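Local coordinates for protein GMP reductase (Trypanosoma brucei brucei, PDB 6JIG) that probably reduces GMP to IMP with NADPH in purine metabolism and binds guanine nucleotides at a separate pair of regulatory CBS domains, at residues 100-105 and 137-142; 177-182 and 210-215; 193-198 and 204-209. The protein carries 1 engineered substitution. All coordinates share one frame; numbering follows the deposited sequence.

Overall arrangement
All three contacts lie in the CBS region and touch one and the same GMP, away from the catalytic barrel, a worked example of allosteric regulation by a nucleotide bound at a distance. Interaction 1 reaches the guanine, interaction 2 the ribose and phosphate, and interaction 3, the hairpin between them, the base through Leu-206. The hairpin's centre lies about 10 Å from that of interaction 1 and about 11 Å from that of interaction 2, and it touches both; interactions 1 and 2 have centres about 21 Å apart and do not meet. In sequence, 193-198 and 204-209 are nested inside the loop that 177-182 and 210-215 close.

Interaction 1 (100-105 and 137-142); sequences ESPRII and NERKLL. With 5GP (guanosine-5'-monophosphate), chain C.
Arg-139 reaches from the turn before strand 141-146 to the backbone of Pro-102 and the flank of Ile-104, within the first CBS motif, and its side chain makes every contact from its segment. From CB the chain starts beside its own backbone N, with CG anti to the carbonyl carbon (chi1 -60°), and then runs extended from CG to NE without meeting the other segment. The touching begins at the guanidinium. CZ lies 3.8 Å from Ile-104 CG1, which sits over one face of the flat group, displaced toward its rim. NH2 is under the same methylene, 3.7 Å from Ile-104 CG1. At the edge, NH1 donates to Pro-102 O at 3.2 Å; the N-H points at the oxygen with an angle of 153°, and the donor lies in the carbonyl plane. The two side chains cross at about a right angle. Ile-104 presents CG1 to the arginine by holding it between the backbone N and the carbonyl carbon (chi1 47°), while CG2 approaches NH1 to 3.8 Å.

On the other side of the same backbone lies the allosteric nucleotide. Arg-103 N gives a hydrogen bond of 2.9 Å to O6 of GMP, and Arg-103 CG comes within 3.3 Å of that O6. The Arg-103 side chain starts away from Arg-139 but bends at chi2 and chi3; its guanidinium, in cation-pi contact with Trp-120, ends with NH1 6.0 Å from Arg-139 NH2, like charges near but not touching.

Chemically, the Pro-102–Arg-103 peptide is gripped at both ends: its carbonyl accepts from a guanidinium and its N-H recognises the guanine oxygen. The positive group on the carbonyl would be expected to polarise the peptide and make that N-H a somewhat stronger donor toward O6.

Interaction 2 (177-182 and 210-215); sequences ISLEEV and SDVVKL. With 5GP (guanosine-5'-monophosphate), chain C.
Leu-179, Val-212 and Leu-215 bury the most surface where the first turn of helix 179-189 meets helix 209-216, both in the second CBS motif. Leu-179 spreads its two methyls over Val-212 and Leu-215. CG stands anti to the backbone N (chi1 174°), which sends CD1 against Val-212 CG1 at 3.8 Å and CD2 to the base of Leu-215, 4.0 Å from its CB. Val-212, three residues before Leu-215, divides its own branches in the same way: while CG1 takes the leucine, CG2 meets Val-182 CG1 at 3.8 Å, the two valine side chains lying alongside each other, head to tail. Leu-215 offers its CB rather than its tip, and its side chain also packs on Phe-97, as does that of Leu-179.

The start of helix 179-189 is fixed by Ser-178 at the N-cap, whose OG accepts from Glu-181 N at 3.0 Å. Val-212 also packs on Thr-183 and Met-186 farther along that helix, and on Leu-152 of a second subunit.

Polar groups of 210-215 serve the nucleotide instead, which the first CBS motif holds by its base. Ser-210 OG donates to O1P of GMP at 2.8 Å, and the Asp-211 carboxylate faces the ribose hydroxyls, OD2 lying so near O2' that the detail of that bond is doubtful.

One helix thus has two chemistries. Between 177-182 and 210-215 the contact is made by leucine and valine carbons, and the residues that meet ribose and phosphate stand apart from that interface, so nucleotide binding and helix packing fall to separate residues.

Interaction 3 (193-198 and 204-209); sequences NVPIVG and LYLVTL. With 5GP (guanosine-5'-monophosphate), chain C.
Asn-193 opens the first strand of this antiparallel hairpin opposite Thr-208, a non-hydrogen-bonded pair whose side chains lie side by side and point the same way. Its OD1 comes 3.4 Å from Thr-208 CG2, and its CA makes a CA-H...O contact with Val-207 O. Val-194 follows in a hydrogen-bonded pair with Val-207: Val-194 N donates to Val-207 O at 2.8 Å, and the return bond runs from Val-207 N to Val-194 O.

Pro-195 has no N-H to give, and it falls in a non-hydrogen-bonded pair with Leu-206, a position where no N-H is called for by strand 203-208. Leu-206 lays CD1 beside the proline, 4.2 Å from Pro-195 CD. With CG anti to the backbone N (chi1 171°) and chi2 at 69°, the leucine's other methyl, CD2, turns to the GMP base, 3.6 Å from its N2.

Ile-196 returns to the side of the sheet that carries Val-194. Its N donates to Tyr-205 O at 2.8 Å, and its CB lies at the edge of the tyrosine ring. Its O accepts twice, from Tyr-205 N and, at 2.7 Å, from Leu-204 N, so two residues face one in a classic beta bulge. Beyond it, Leu-204 curls CD1 against the backbone of Gly-198, 3.5 Å from its N.

Strand 203-208 is the middle of a three-stranded sheet, with 99-100 along its other edge. The Asn-193, Pro-195 and Leu-206 side looks toward strands 129-133 and 141-146. The opposite side receives helix 179-189, whose Val-182 packs on Val-194 and Val-207, and Val-207 also meets Val-212 of helix 209-216, whose N-cap is Thr-208, its OG1 accepting from Asp-211 N.

Interaction 1 (100-105 and 137-142)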
loop_
_atom_site.group_PDB
_atom_site.type_symbol
_atom_site.label_atom_id
_atom_site.label_comp_id
_atom_site.label_asym_id
_atom_site.label_seq_id
_atom_site.Cartn_x
_atom_site.Cartn_y
_atom_site.Cartn_z
ATOM N N GLU A 100 -20.773 54.622 -12.783
ATOM C CA GLU A 100 -21.567 54.982 -13.943
ATOM C C GLU A 100 -22.815 54.113 -13.991
ATOM O O GLU A 100 -22.812 52.963 -13.542
ATOM C CB GLU A 100 -20.756 54.829 -15.231
ATOM C CG GLU A 100 -19.590 55.807 -15.350
ATOM C CD GLU A 100 -18.985 55.850 -16.754
ATOM O OE1 GLU A 100 -19.413 55.055 -17.621
ATOM O OE2 GLU A 100 -18.077 56.679 -16.986
ATOM N N SER A 101 -23.892 54.686 -14.520
ATOM C CA SER A 101 -25.183 54.015 -14.623
ATOM C C SER A 101 -25.577 53.283 -13.334
ATOM O O SER A 101 -25.852 52.079 -13.359
ATOM C CB SER A 101 -25.189 53.059 -15.804
ATOM O OG SER A 101 -24.755 53.724 -16.974
ATOM N N PRO A 102 -25.606 53.979 -12.197
ATOM C CA PRO A 102 -25.978 53.309 -10.947
ATOM C C PRO A 102 -27.381 52.727 -11.055
ATOM O O PRO A 102 -28.231 53.221 -11.804
ATOM C CB PRO A 102 -25.899 54.429 -9.900
ATOM C CG PRO A 102 -26.125 55.679 -10.675
ATOM C CD PRO A 102 -25.522 55.443 -12.040
ATOM N N ARG A 103 -27.603 51.636 -10.327
ATOM C CA ARG A 103 -28.885 50.948 -10.396
ATOM C C ARG A 103 -29.983 51.797 -9.762
ATOM O O ARG A 103 -29.785 52.424 -8.713
ATOM C CB ARG A 103 -28.804 49.584 -9.701
ATOM C CG ARG A 103 -27.681 48.667 -10.218
ATOM C CD ARG A 103 -27.822 48.409 -11.723
ATOM N NE ARG A 103 -28.987 47.579 -12.009
ATOM C CZ ARG A 103 -29.454 47.328 -13.224
ATOM N NH1 ARG A 103 -28.853 47.833 -14.295
ATOM N NH2 ARG A 103 -30.526 46.555 -13.367
ATOM N N ILE A 104 -31.152 51.809 -10.407
ATOM C CA ILE A 104 -32.247 52.680 -10.000
ATOM C C ILE A 104 -33.517 51.860 -9.822
ATOM O O ILE A 104 -33.593 50.690 -10.189
ATOM C CB ILE A 104 -32.484 53.837 -11.000
ATOM C CG1 ILE A 104 -32.522 53.343 -12.444
ATOM C CG2 ILE A 104 -31.404 54.876 -10.864
ATOM C CD1 ILE A 104 -33.840 52.817 -12.895
ATOM N N ILE A 105 -34.532 52.516 -9.266
ATOM C CA ILE A 105 -35.849 51.921 -9.091
ATOM C C ILE A 105 -36.860 53.058 -9.111
ATOM O O ILE A 105 -36.514 54.222 -8.896
ATOM C CB ILE A 105 -35.925 51.108 -7.778
ATOM C CG1 ILE A 105 -37.129 50.167 -7.786
ATOM C CG2 ILE A 105 -35.913 52.043 -6.567
ATOM C CD1 ILE A 105 -37.139 49.207 -6.636
ATOM N N ASN A 137 -36.228 57.147 -18.322
ATOM C CA ASN A 137 -35.707 57.996 -19.390
ATOM C C ASN A 137 -35.053 59.267 -18.853
ATOM O O ASN A 137 -34.037 59.715 -19.394
ATOM C CB ASN A 137 -36.825 58.348 -20.370
ATOM N N GLU A 138 -35.617 59.868 -17.804
ATOM C CA GLU A 138 -35.073 61.107 -17.253
ATOM C C GLU A 138 -34.175 60.898 -16.045
ATOM O O GLU A 138 -33.270 61.708 -15.822
ATOM C CB GLU A 138 -36.184 62.065 -16.839
ATOM C CG GLU A 138 -37.159 62.443 -17.924
ATOM C CD GLU A 138 -38.273 63.305 -17.375
ATOM O OE1 GLU A 138 -39.447 63.070 -17.730
ATOM O OE2 GLU A 138 -37.966 64.211 -16.567
ATOM N N ARG A 139 -34.434 59.868 -15.239
ATOM C CA ARG A 139 -33.649 59.587 -14.035
ATOM C C ARG A 139 -33.534 60.818 -13.138
ATOM O O ARG A 139 -32.482 61.092 -12.559
ATOM C CB ARG A 139 -32.259 59.052 -14.395
ATOM C CG ARG A 139 -32.287 57.764 -15.189
ATOM C CD ARG A 139 -30.884 57.192 -15.377
ATOM N NE ARG A 139 -30.938 55.768 -15.696
ATOM C CZ ARG A 139 -30.239 54.821 -15.073
ATOM N NH1 ARG A 139 -29.393 55.127 -14.087
ATOM N NH2 ARG A 139 -30.374 53.559 -15.452
ATOM N N LYS A 140 -34.621 61.581 -13.035
ATOM C CA LYS A 140 -34.686 62.657 -12.055
ATOM C C LYS A 140 -34.682 62.043 -10.658
ATOM O O LYS A 140 -35.521 61.194 -10.347
ATOM C CB LYS A 140 -35.934 63.514 -12.275
ATOM N N LEU A 141 -33.733 62.456 -9.824
ATOM C CA LEU A 141 -33.507 61.797 -8.542
ATOM C C LEU A 141 -34.596 62.184 -7.546
ATOM O O LEU A 141 -34.772 63.368 -7.238
ATOM C CB LEU A 141 -32.125 62.153 -8.003
ATOM C CG LEU A 141 -31.704 61.458 -6.707
ATOM C CD1 LEU A 141 -31.534 59.951 -6.932
ATOM C CD2 LEU A 141 -30.425 62.070 -6.163
ATOM N N LEU A 142 -35.312 61.185 -7.028
ATOM C CA LEU A 142 -36.334 61.419 -6.013
ATOM C C LEU A 142 -35.901 61.005 -4.618
ATOM O O LEU A 142 -36.442 61.523 -3.633
ATOM C CB LEU A 142 -37.623 60.669 -6.366
ATOM C CG LEU A 142 -38.093 60.798 -7.813
ATOM C CD1 LEU A 142 -39.344 59.965 -8.062
ATOM C CD2 LEU A 142 -38.324 62.258 -8.195
HETATM P P 5GP C . -22.567 48.589 -0.647
HETATM O O1P 5GP C . -22.081 49.449 0.496
HETATM O O2P 5GP C . -23.460 49.305 -1.640
HETATM O O3P 5GP C . -22.870 47.136 -0.331
HETATM O "O5'" 5GP C . -21.303 48.459 -1.591
HETATM C "C5'" 5GP C . -21.391 49.008 -2.885
HETATM C "C4'" 5GP C . -20.348 48.444 -3.794
HETATM O "O4'" 5GP C . -21.018 48.028 -5.022
HETATM C "C3'" 5GP C . -19.313 49.491 -4.196
HETATM O "O3'" 5GP C . -18.025 48.898 -4.365
HETATM C "C2'" 5GP C . -19.867 50.004 -5.521
HETATM O "O2'" 5GP C . -18.932 50.617 -6.379
HETATM C "C1'" 5GP C . -20.470 48.730 -6.116
HETATM N N9 5GP C . -21.518 49.022 -7.091
HETATM C C8 5GP C . -21.412 48.782 -8.407
HETATM N N7 5GP C . -22.517 49.224 -9.032
HETATM C C5 5GP C . -23.322 49.783 -8.094
HETATM C C6 5GP C . -24.567 50.392 -8.163
HETATM O O6 5GP C . -25.147 50.502 -9.263
HETATM N N1 5GP C . -25.134 50.857 -7.044
HETATM C C2 5GP C . -24.524 50.739 -5.855
HETATM N N2 5GP C . -25.149 51.233 -4.754
HETATM N N3 5GP C . -23.299 50.138 -5.749
HETATM C C4 5GP C . -22.686 49.658 -6.864
#

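Interaction 2 (177-182 and 210-215)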
loop_
_atom_site.group_PDB
_atom_site.type_symbol
_atom_site.label_atom_id
_atom_site.label_comp_id
_atom_site.label_asym_id
_atom_site.label_seq_id
_atom_site.Cartn_x
_atom_site.Cartn_y
_atom_site.Cartn_z
ATOM N N ILE A 177 -15.581 65.709 -8.952
ATOM C CA ILE A 177 -15.342 65.774 -7.518
ATOM C C ILE A 177 -14.127 64.929 -7.162
ATOM O O ILE A 177 -13.902 63.852 -7.729
ATOM C CB ILE A 177 -16.599 65.333 -6.748
ATOM C CG1 ILE A 177 -16.444 65.604 -5.253
ATOM C CG2 ILE A 177 -16.887 63.852 -6.979
ATOM C CD1 ILE A 177 -17.768 65.585 -4.511
ATOM N N SER A 178 -13.314 65.435 -6.245
ATOM C CA SER A 178 -12.125 64.728 -5.811
ATOM C C SER A 178 -12.474 63.757 -4.688
ATOM O O SER A 178 -13.571 63.782 -4.127
ATOM C CB SER A 178 -11.053 65.716 -5.357
ATOM O OG SER A 178 -11.331 66.185 -4.047
ATOM N N LEU A 179 -11.521 62.881 -4.371
ATOM C CA LEU A 179 -11.712 61.964 -3.254
ATOM C C LEU A 179 -11.767 62.720 -1.933
ATOM O O LEU A 179 -12.563 62.382 -1.050
ATOM C CB LEU A 179 -10.596 60.914 -3.232
ATOM C CG LEU A 179 -10.623 59.976 -2.016
ATOM C CD1 LEU A 179 -11.887 59.132 -2.038
ATOM C CD2 LEU A 179 -9.397 59.084 -1.959
ATOM N N GLU A 180 -10.929 63.753 -1.778
ATOM C CA GLU A 180 -10.963 64.544 -0.551
ATOM C C GLU A 180 -12.282 65.295 -0.415
ATOM O O GLU A 180 -12.829 65.400 0.688
ATOM C CB GLU A 180 -9.783 65.518 -0.511
ATOM N N GLU A 181 -12.820 65.801 -1.529
ATOM C CA GLU A 181 -14.049 66.584 -1.451
ATOM C C GLU A 181 -15.244 65.705 -1.108
ATOM O O GLU A 181 -16.075 66.079 -0.270
ATOM C CB GLU A 181 -14.295 67.333 -2.762
ATOM C CG GLU A 181 -15.598 68.156 -2.793
ATOM C CD GLU A 181 -15.794 69.066 -1.562
ATOM O OE1 GLU A 181 -14.794 69.541 -0.978
ATOM O OE2 GLU A 181 -16.961 69.315 -1.178
ATOM N N VAL A 182 -15.352 64.533 -1.737
ATOM C CA VAL A 182 -16.492 63.679 -1.423
ATOM C C VAL A 182 -16.352 63.096 -0.022
ATOM O O VAL A 182 -17.356 62.882 0.669
ATOM C CB VAL A 182 -16.672 62.597 -2.506
ATOM C CG1 VAL A 182 -15.713 61.415 -2.289
ATOM C CG2 VAL A 182 -18.135 62.145 -2.568
ATOM N N SER A 210 -18.379 52.932 0.807
ATOM C CA SER A 210 -17.578 51.714 0.666
ATOM C C SER A 210 -16.404 51.937 -0.272
ATOM O O SER A 210 -15.280 51.509 0.007
ATOM C CB SER A 210 -18.443 50.560 0.144
ATOM O OG SER A 210 -19.470 50.232 1.059
ATOM N N ASP A 211 -16.660 52.582 -1.407
ATOM C CA ASP A 211 -15.607 52.844 -2.380
ATOM C C ASP A 211 -14.613 53.868 -1.853
ATOM O O ASP A 211 -13.406 53.742 -2.073
ATOM C CB ASP A 211 -16.222 53.332 -3.687
ATOM C CG ASP A 211 -16.914 52.234 -4.456
ATOM O OD1 ASP A 211 -16.397 51.097 -4.468
ATOM O OD2 ASP A 211 -17.967 52.502 -5.069
ATOM N N VAL A 212 -15.108 54.897 -1.165
ATOM C CA VAL A 212 -14.227 55.920 -0.607
ATOM C C VAL A 212 -13.293 55.308 0.424
ATOM O O VAL A 212 -12.084 55.573 0.429
ATOM C CB VAL A 212 -15.059 57.070 -0.006
ATOM C CG1 VAL A 212 -14.175 57.989 0.823
ATOM C CG2 VAL A 212 -15.769 57.848 -1.115
ATOM N N VAL A 213 -13.835 54.472 1.311
ATOM C CA VAL A 213 -12.999 53.824 2.320
ATOM C C VAL A 213 -11.894 53.008 1.658
ATOM O O VAL A 213 -10.727 53.074 2.062
ATOM C CB VAL A 213 -13.868 52.958 3.252
ATOM C CG1 VAL A 213 -13.014 51.952 4.019
ATOM C CG2 VAL A 213 -14.637 53.843 4.207
ATOM N N LYS A 214 -12.237 52.240 0.624
ATOM C CA LYS A 214 -11.231 51.441 -0.073
ATOM C C LYS A 214 -10.137 52.324 -0.672
ATOM O O LYS A 214 -8.946 52.009 -0.566
ATOM C CB LYS A 214 -11.889 50.601 -1.167
ATOM C CG LYS A 214 -12.678 49.402 -0.666
ATOM C CD LYS A 214 -13.341 48.676 -1.831
ATOM C CE LYS A 214 -14.202 47.502 -1.357
ATOM N NZ LYS A 214 -15.355 47.292 -2.292
ATOM N N LEU A 215 -10.529 53.423 -1.326
ATOM C CA LEU A 215 -9.551 54.297 -1.971
ATOM C C LEU A 215 -8.688 55.030 -0.953
ATOM O O LEU A 215 -7.543 55.391 -1.253
ATOM C CB LEU A 215 -10.266 55.292 -2.879
ATOM C CG LEU A 215 -10.876 54.606 -4.096
ATOM C CD1 LEU A 215 -11.953 55.462 -4.734
ATOM C CD2 LEU A 215 -9.777 54.265 -5.097
HETATM P P 5GP C . -22.567 48.589 -0.647
HETATM O O1P 5GP C . -22.081 49.449 0.496
HETATM O O2P 5GP C . -23.460 49.305 -1.640
HETATM O O3P 5GP C . -22.870 47.136 -0.331
HETATM O "O5'" 5GP C . -21.303 48.459 -1.591
HETATM C "C5'" 5GP C . -21.391 49.008 -2.885
HETATM C "C4'" 5GP C . -20.348 48.444 -3.794
HETATM O "O4'" 5GP C . -21.018 48.028 -5.022
HETATM C "C3'" 5GP C . -19.313 49.491 -4.196
HETATM O "O3'" 5GP C . -18.025 48.898 -4.365
HETATM C "C2'" 5GP C . -19.867 50.004 -5.521
HETATM O "O2'" 5GP C . -18.932 50.617 -6.379
HETATM C "C1'" 5GP C . -20.470 48.730 -6.116
HETATM N N9 5GP C . -21.518 49.022 -7.091
HETATM C C8 5GP C . -21.412 48.782 -8.407
HETATM N N7 5GP C . -22.517 49.224 -9.032
HETATM C C5 5GP C . -23.322 49.783 -8.094
HETATM C C6 5GP C . -24.567 50.392 -8.163
HETATM O O6 5GP C . -25.147 50.502 -9.263
HETATM N N1 5GP C . -25.134 50.857 -7.044
HETATM C C2 5GP C . -24.524 50.739 -5.855
HETATM N N2 5GP C . -25.149 51.233 -4.754
HETATM N N3 5GP C . -23.299 50.138 -5.749
HETATM C C4 5GP C . -22.686 49.658 -6.864
#

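Interaction 3 (193-198 and 204-209)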
loop_
_atom_site.group_PDB
_atom_site.type_symbol
_atom_site.label_atom_id
_atom_site.label_comp_id
_atom_site.label_asym_id
_atom_site.label_seq_id
_atom_site.Cartn_x
_atom_site.Cartn_y
_atom_site.Cartn_z
ATOM N N ASN A 193 -23.768 57.783 0.870
ATOM C CA ASN A 193 -24.008 57.815 -0.562
ATOM C C ASN A 193 -24.125 59.264 -0.994
ATOM O O ASN A 193 -24.901 60.026 -0.410
ATOM C CB ASN A 193 -25.280 57.056 -0.936
ATOM C CG ASN A 193 -25.122 55.557 -0.802
ATOM O OD1 ASN A 193 -24.431 54.933 -1.595
ATOM N ND2 ASN A 193 -25.772 54.972 0.202
ATOM N N VAL A 194 -23.355 59.640 -2.008
ATOM C CA VAL A 194 -23.450 60.956 -2.624
ATOM C C VAL A 194 -23.693 60.760 -4.115
ATOM O O VAL A 194 -22.763 60.491 -4.880
ATOM C CB VAL A 194 -22.185 61.796 -2.370
ATOM C CG1 VAL A 194 -22.274 63.128 -3.111
ATOM C CG2 VAL A 194 -21.990 62.031 -0.877
ATOM N N PRO A 195 -24.937 60.856 -4.561
ATOM C CA PRO A 195 -25.196 60.888 -6.000
ATOM C C PRO A 195 -24.690 62.186 -6.613
ATOM O O PRO A 195 -24.651 63.236 -5.968
ATOM C CB PRO A 195 -26.721 60.787 -6.090
ATOM C CG PRO A 195 -27.203 61.272 -4.779
ATOM C CD PRO A 195 -26.174 60.930 -3.765
ATOM N N ILE A 196 -24.269 62.088 -7.868
ATOM C CA ILE A 196 -23.889 63.238 -8.679
ATOM C C ILE A 196 -24.994 63.441 -9.702
ATOM O O ILE A 196 -25.303 62.527 -10.476
ATOM C CB ILE A 196 -22.533 63.029 -9.371
ATOM C CG1 ILE A 196 -21.484 62.515 -8.383
ATOM C CG2 ILE A 196 -22.094 64.313 -10.106
ATOM C CD1 ILE A 196 -21.227 63.429 -7.216
ATOM N N VAL A 197 -25.601 64.627 -9.707
ATOM C CA VAL A 197 -26.693 64.901 -10.628
ATOM C C VAL A 197 -26.300 66.029 -11.573
ATOM O O VAL A 197 -25.348 66.777 -11.334
ATOM C CB VAL A 197 -28.008 65.253 -9.904
ATOM C CG1 VAL A 197 -28.512 64.069 -9.108
ATOM C CG2 VAL A 197 -27.809 66.461 -9.021
ATOM N N GLY A 198 -27.067 66.149 -12.652
ATOM C CA GLY A 198 -26.859 67.187 -13.637
ATOM C C GLY A 198 -27.568 68.478 -13.274
ATOM O O GLY A 198 -28.074 68.661 -12.164
ATOM N N LEU A 204 -26.483 61.248 -12.599
ATOM C CA LEU A 204 -25.323 60.996 -13.454
ATOM C C LEU A 204 -24.390 59.926 -12.901
ATOM O O LEU A 204 -24.050 58.973 -13.616
ATOM C CB LEU A 204 -24.536 62.293 -13.681
ATOM C CG LEU A 204 -25.319 63.459 -14.290
ATOM C CD1 LEU A 204 -24.429 64.686 -14.360
ATOM C CD2 LEU A 204 -25.838 63.075 -15.665
ATOM N N TYR A 205 -23.955 60.058 -11.647
ATOM C CA TYR A 205 -23.084 59.070 -11.014
ATOM C C TYR A 205 -23.540 58.846 -9.582
ATOM O O TYR A 205 -24.405 59.557 -9.057
ATOM C CB TYR A 205 -21.608 59.509 -10.997
ATOM C CG TYR A 205 -21.040 59.883 -12.343
ATOM C CD1 TYR A 205 -20.606 58.908 -13.238
ATOM C CD2 TYR A 205 -20.928 61.212 -12.718
ATOM C CE1 TYR A 205 -20.092 59.259 -14.482
ATOM C CE2 TYR A 205 -20.412 61.570 -13.945
ATOM C CZ TYR A 205 -19.998 60.595 -14.827
ATOM O OH TYR A 205 -19.491 60.971 -16.054
ATOM N N LEU A 206 -22.913 57.863 -8.937
ATOM C CA LEU A 206 -23.048 57.651 -7.505
ATOM C C LEU A 206 -21.668 57.414 -6.916
ATOM O O LEU A 206 -20.853 56.693 -7.505
ATOM C CB LEU A 206 -23.970 56.462 -7.208
ATOM C CG LEU A 206 -24.010 56.023 -5.745
ATOM C CD1 LEU A 206 -24.718 57.112 -4.913
ATOM C CD2 LEU A 206 -24.700 54.660 -5.608
ATOM N N VAL A 207 -21.397 58.032 -5.766
ATOM C CA VAL A 207 -20.204 57.738 -4.979
ATOM C C VAL A 207 -20.655 57.162 -3.644
ATOM O O VAL A 207 -21.519 57.740 -2.975
ATOM C CB VAL A 207 -19.325 58.984 -4.770
ATOM C CG1 VAL A 207 -17.975 58.578 -4.178
ATOM C CG2 VAL A 207 -19.142 59.738 -6.085
ATOM N N THR A 208 -20.081 56.021 -3.263
ATOM C CA THR A 208 -20.455 55.338 -2.033
ATOM C C THR A 208 -19.312 55.359 -1.029
ATOM O O THR A 208 -18.131 55.370 -1.394
ATOM C CB THR A 208 -20.854 53.880 -2.291
ATOM O OG1 THR A 208 -19.684 53.124 -2.612
ATOM C CG2 THR A 208 -21.821 53.791 -3.432
ATOM N N LEU A 209 -19.690 55.338 0.248
ATOM C CA LEU A 209 -18.708 55.302 1.321
ATOM C C LEU A 209 -17.809 54.079 1.205
ATOM O O LEU A 209 -16.604 54.162 1.475
ATOM C CB LEU A 209 -19.426 55.321 2.669
ATOM C CG LEU A 209 -18.628 55.068 3.939
ATOM C CD1 LEU A 209 -17.560 56.139 4.117
ATOM C CD2 LEU A 209 -19.563 55.032 5.131
HETATM P P 5GP C . -22.567 48.589 -0.647
HETATM O O1P 5GP C . -22.081 49.449 0.496
HETATM O O2P 5GP C . -23.460 49.305 -1.640
HETATM O O3P 5GP C . -22.870 47.136 -0.331
HETATM O "O5'" 5GP C . -21.303 48.459 -1.591
HETATM C "C5'" 5GP C . -21.391 49.008 -2.885
HETATM C "C4'" 5GP C . -20.348 48.444 -3.794
HETATM O "O4'" 5GP C . -21.018 48.028 -5.022
HETATM C "C3'" 5GP C . -19.313 49.491 -4.196
HETATM O "O3'" 5GP C . -18.025 48.898 -4.365
HETATM C "C2'" 5GP C . -19.867 50.004 -5.521
HETATM O "O2'" 5GP C . -18.932 50.617 -6.379
HETATM C "C1'" 5GP C . -20.470 48.730 -6.116
HETATM N N9 5GP C . -21.518 49.022 -7.091
HETATM C C8 5GP C . -21.412 48.782 -8.407
HETATM N N7 5GP C . -22.517 49.224 -9.032
HETATM C C5 5GP C . -23.322 49.783 -8.094
HETATM C C6 5GP C . -24.567 50.392 -8.163
HETATM O O6 5GP C . -25.147 50.502 -9.263
HETATM N N1 5GP C . -25.134 50.857 -7.044
HETATM C C2 5GP C . -24.524 50.739 -5.855
HETATM N N2 5GP C . -25.149 51.233 -4.754
HETATM N N3 5GP C . -23.299 50.138 -5.749
HETATM C C4 5GP C . -22.686 49.658 -6.864
#